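Local coordinates for protein monovalent Na+/H+ antiporter subunit A (Dietzia sp. DQ12-45-1b, PDB 7D3U) that probably exchanges sodium ions for protons across the cell membrane as a subunit of the multi-chain Mrp antiporter complex, at residues B[804-809]-B[824-829]; B[843-848]-B[908-913]. All coordinates share one frame; numbering follows the deposited sequence.

Contact 1. Residues B[804-809]-B[824-829]; sequences LLSLYF and ALIGGA
The ring of F809 meets I826 through one atom, CE2, which lies 3.8 Å from I826 CD1. The methyl comes in obliquely, and the two side chains cross at about a right angle. Both residues belong to an antiparallel helical hairpin of the MnhB-related domain, made by helices 789-812 and 821-837. The axes of the two short segments run 8.5 Å apart at 175°. I826 is the residue of its segment that reaches L805 and F809. Its outer chain is fully extended, with CD1 anti to CA (chi2 -180°), and this carries the methyl across to the facing helix. I826 CD1 also lies 4.0 Å from L805 CD1, one helical turn before F809. V64 of subunit F packs on both F809 and I826, so the apolar cluster continues into a neighbouring subunit. An alanine in place of I826 would probably leave a gap between the helices where its CD1 meets L805 and F809, and give V64 of subunit F less to pack against. Beside this cluster the backbones come close, with S806 CA 5.9 Å from G827 CA. S806 OG stands beside its own backbone N (chi1 -65°) and is hydrogen-bonded within its own helix, to I802 O.

Contact 2. Residues B[843-848]-B[908-913]; sequences AARIRV and AIDKLG
The last turn of helix 890-912 docks on the loop between helices 821-837 and 850-866, and the charged pair R845 and D910 lies at the centre of this junction. Their CA atoms are 5.1 Å apart. R845 NE lies 2.9 Å from D910 OD1 in a salt bridge. The oxygen sits over one face of the guanidinium, well out of its plane, and the carboxylate and guanidinium planes are 90° apart. No N-H points at the oxygen, so the attraction is between charges and not along a directed bond. The arginine reaches this position by a bend in its chain at chi3 (78°). The D910 side chain leaves its helix toward the loop, with CG anti to the backbone N (chi1 165°), and this sets OD1 against R845.

Both members of the pair have partners outside the two segments: D910 OD2 is hydrogen-bonded to Y850 OH, at the start of helix 850-866, and R845 NH2 makes a salt bridge with D919 OD2, a second acid, from the tail after helix 890-912. K911 comes to the guanidinium edge, near its plane, with CE 3.9 Å from R845 NH2. K911 NZ is 4.3 Å from R845 NH2. The two like charges are probably eased by the acids around R845.

Beside the ion pair the contact is apolar. I846 CG1 packs on D910 CB at 3.7 Å, and the two side chains lie alongside and run opposite ways. I846 CD1 touches I909 CG2 at 4.2 Å.

Neighbouring helices close around these residues: helix 821-837 lays Y834 on I846, and I831 and Y835 on I909, helix 646-667 adds V661 and L665 to I909, and L760 and H761 of helix 739-762 pack on K911.

Both contacts are buried, and their centres lie about 19 Å apart. They share helix 821-837 as a common element. In contact 1 it supplies one of the two segments. In contact 2 it packs from outside, against both the loop and helix 890-912. That last helix also links them, since its Y898 reaches S806 and A824 of contact 1. The chemistry differs with place. Contact 1 joins two predicted membrane helices and is chiefly apolar. Contact 2 joins a loop to a helix end, and an ion pair leads there with apolar packing beside it. Subunit F packs against both.

Contact 1. Residues B[804-809]-B[824-829]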
# COMPACT_ATOMS: atom_id res chain seq x y z
N LEU B 804 43.08 -7.74 -8.84
CA LEU B 804 43.69 -6.63 -9.56
C LEU B 804 42.78 -6.08 -10.65
O LEU B 804 42.93 -4.93 -11.06
CB LEU B 804 45.04 -7.03 -10.14
CG LEU B 804 46.05 -7.61 -9.15
CD1 LEU B 804 46.94 -8.64 -9.82
CD2 LEU B 804 46.87 -6.50 -8.51
N LEU B 805 41.82 -6.88 -11.13
CA LEU B 805 40.84 -6.34 -12.06
C LEU B 805 39.82 -5.47 -11.34
O LEU B 805 39.38 -4.44 -11.87
CB LEU B 805 40.13 -7.47 -12.80
CG LEU B 805 40.65 -7.73 -14.22
CD1 LEU B 805 39.81 -8.77 -14.92
CD2 LEU B 805 40.68 -6.44 -15.01
N SER B 806 39.43 -5.85 -10.12
CA SER B 806 38.53 -5.02 -9.34
C SER B 806 39.20 -3.73 -8.90
O SER B 806 38.54 -2.70 -8.76
CB SER B 806 38.01 -5.79 -8.13
OG SER B 806 37.22 -6.89 -8.53
N LEU B 807 40.52 -3.77 -8.68
CA LEU B 807 41.26 -2.55 -8.38
C LEU B 807 41.60 -1.76 -9.63
O LEU B 807 41.88 -0.56 -9.54
CB LEU B 807 42.54 -2.87 -7.61
CG LEU B 807 42.35 -3.44 -6.20
CD1 LEU B 807 43.64 -3.33 -5.40
CD2 LEU B 807 41.22 -2.74 -5.48
N TYR B 808 41.61 -2.41 -10.80
CA TYR B 808 41.89 -1.71 -12.05
C TYR B 808 40.71 -0.85 -12.47
O TYR B 808 40.89 0.31 -12.87
CB TYR B 808 42.24 -2.72 -13.13
CG TYR B 808 42.63 -2.12 -14.46
CD1 TYR B 808 43.65 -1.18 -14.54
CD2 TYR B 808 42.00 -2.52 -15.63
CE1 TYR B 808 44.02 -0.64 -15.76
CE2 TYR B 808 42.37 -1.98 -16.85
CZ TYR B 808 43.37 -1.04 -16.90
OH TYR B 808 43.74 -0.50 -18.12
N PHE B 809 39.50 -1.40 -12.40
CA PHE B 809 38.32 -0.62 -12.77
C PHE B 809 38.02 0.46 -11.74
O PHE B 809 37.44 1.50 -12.09
CB PHE B 809 37.11 -1.54 -12.92
CG PHE B 809 37.19 -2.47 -14.10
CD1 PHE B 809 37.98 -2.16 -15.19
CD2 PHE B 809 36.46 -3.64 -14.12
CE1 PHE B 809 38.05 -3.01 -16.27
CE2 PHE B 809 36.52 -4.49 -15.20
CZ PHE B 809 37.32 -4.18 -16.27
N ALA B 824 32.78 -3.61 -8.19
CA ALA B 824 32.28 -4.40 -7.07
C ALA B 824 31.66 -5.72 -7.53
O ALA B 824 31.80 -6.74 -6.85
CB ALA B 824 31.27 -3.58 -6.27
N LEU B 825 30.97 -5.72 -8.67
CA LEU B 825 30.39 -6.95 -9.16
C LEU B 825 31.46 -7.91 -9.68
O LEU B 825 31.29 -9.13 -9.60
CB LEU B 825 29.35 -6.66 -10.24
CG LEU B 825 28.20 -5.73 -9.84
CD1 LEU B 825 27.55 -5.12 -11.07
CD2 LEU B 825 27.17 -6.44 -8.99
N ILE B 826 32.59 -7.38 -10.17
CA ILE B 826 33.68 -8.26 -10.57
C ILE B 826 34.45 -8.81 -9.37
O ILE B 826 35.28 -9.71 -9.54
CB ILE B 826 34.64 -7.53 -11.52
CG1 ILE B 826 35.26 -8.51 -12.51
CG2 ILE B 826 35.72 -6.81 -10.75
CD1 ILE B 826 36.22 -7.87 -13.48
N GLY B 827 34.18 -8.30 -8.17
CA GLY B 827 34.71 -8.89 -6.96
C GLY B 827 33.70 -9.86 -6.38
O GLY B 827 34.05 -10.85 -5.75
N GLY B 828 32.42 -9.56 -6.60
CA GLY B 828 31.39 -10.53 -6.29
C GLY B 828 31.54 -11.80 -7.10
O GLY B 828 31.27 -12.90 -6.61
N ALA B 829 31.97 -11.67 -8.35
CA ALA B 829 32.28 -12.85 -9.15
C ALA B 829 33.43 -13.63 -8.54
O ALA B 829 33.43 -14.87 -8.55
CB ALA B 829 32.61 -12.44 -10.59

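Contact 2. Residues B[843-848]-B[908-913]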
# COMPACT_ATOMS: atom_id res chain seq x y z
N ALA B 843 33.54 -25.10 4.56
CA ALA B 843 34.56 -24.16 4.13
C ALA B 843 34.01 -23.09 3.19
O ALA B 843 34.64 -22.05 3.02
CB ALA B 843 35.71 -24.91 3.44
N ALA B 844 32.85 -23.33 2.58
CA ALA B 844 32.29 -22.40 1.62
C ALA B 844 31.71 -21.14 2.25
O ALA B 844 31.38 -20.20 1.53
CB ALA B 844 31.21 -23.09 0.78
N ARG B 845 31.57 -21.11 3.57
CA ARG B 845 30.99 -19.95 4.24
C ARG B 845 31.98 -18.79 4.24
O ARG B 845 33.13 -18.94 4.68
CB ARG B 845 30.59 -20.30 5.67
CG ARG B 845 29.24 -20.97 5.78
CD ARG B 845 28.74 -20.96 7.21
NE ARG B 845 28.20 -19.67 7.60
CZ ARG B 845 26.90 -19.39 7.61
NH1 ARG B 845 26.02 -20.31 7.26
NH2 ARG B 845 26.48 -18.19 7.98
N ILE B 846 31.55 -17.65 3.73
CA ILE B 846 32.37 -16.44 3.76
C ILE B 846 32.58 -16.04 5.21
O ILE B 846 31.63 -15.73 5.94
CB ILE B 846 31.72 -15.31 2.96
CG1 ILE B 846 31.03 -15.87 1.71
CG2 ILE B 846 32.76 -14.28 2.57
CD1 ILE B 846 31.99 -16.41 0.68
N ARG B 847 33.84 -16.05 5.65
CA ARG B 847 34.19 -15.84 7.05
C ARG B 847 34.56 -14.40 7.37
O ARG B 847 35.40 -14.16 8.25
CB ARG B 847 35.32 -16.79 7.46
CG ARG B 847 34.91 -18.24 7.54
CD ARG B 847 34.19 -18.54 8.84
NE ARG B 847 33.12 -19.51 8.66
CZ ARG B 847 33.30 -20.82 8.53
NH1 ARG B 847 34.53 -21.32 8.55
NH2 ARG B 847 32.26 -21.62 8.37
N VAL B 848 33.96 -13.43 6.68
CA VAL B 848 34.20 -12.03 6.98
C VAL B 848 32.91 -11.42 7.51
O VAL B 848 31.82 -11.91 7.19
CB VAL B 848 34.71 -11.27 5.74
CG1 VAL B 848 35.95 -11.94 5.18
CG2 VAL B 848 33.62 -11.20 4.68
N ALA B 908 24.71 -12.53 0.44
CA ALA B 908 23.85 -13.38 -0.39
C ALA B 908 24.49 -14.73 -0.67
O ALA B 908 23.77 -15.71 -0.89
CB ALA B 908 23.53 -12.66 -1.70
N ILE B 909 25.82 -14.81 -0.67
CA ILE B 909 26.49 -16.09 -0.91
C ILE B 909 26.63 -16.89 0.38
O ILE B 909 26.49 -18.12 0.37
CB ILE B 909 27.85 -15.85 -1.59
CG1 ILE B 909 27.66 -15.24 -2.97
CG2 ILE B 909 28.62 -17.15 -1.71
CD1 ILE B 909 26.88 -16.11 -3.92
N ASP B 910 26.90 -16.24 1.50
CA ASP B 910 27.12 -16.97 2.74
C ASP B 910 25.82 -17.43 3.37
O ASP B 910 25.79 -18.48 4.03
CB ASP B 910 27.90 -16.10 3.73
CG ASP B 910 27.84 -16.63 5.15
OD1 ASP B 910 28.25 -17.79 5.36
OD2 ASP B 910 27.37 -15.90 6.04
N LYS B 911 24.72 -16.69 3.18
CA LYS B 911 23.46 -17.09 3.79
C LYS B 911 22.75 -18.15 2.96
O LYS B 911 22.16 -19.09 3.52
CB LYS B 911 22.57 -15.87 4.00
CG LYS B 911 23.13 -14.85 4.97
CD LYS B 911 22.53 -15.00 6.35
CE LYS B 911 23.43 -15.84 7.24
NZ LYS B 911 22.94 -15.86 8.65
N LEU B 912 22.79 -18.03 1.64
CA LEU B 912 22.09 -18.96 0.76
C LEU B 912 22.93 -20.18 0.41
O LEU B 912 22.37 -21.26 0.17
CB LEU B 912 21.66 -18.26 -0.52
CG LEU B 912 20.43 -17.36 -0.42
CD1 LEU B 912 20.27 -16.53 -1.67
CD2 LEU B 912 19.19 -18.20 -0.18
N GLY B 913 24.26 -20.05 0.37
CA GLY B 913 25.11 -21.16 -0.00
C GLY B 913 25.10 -22.29 0.99
O GLY B 913 25.59 -22.15 2.12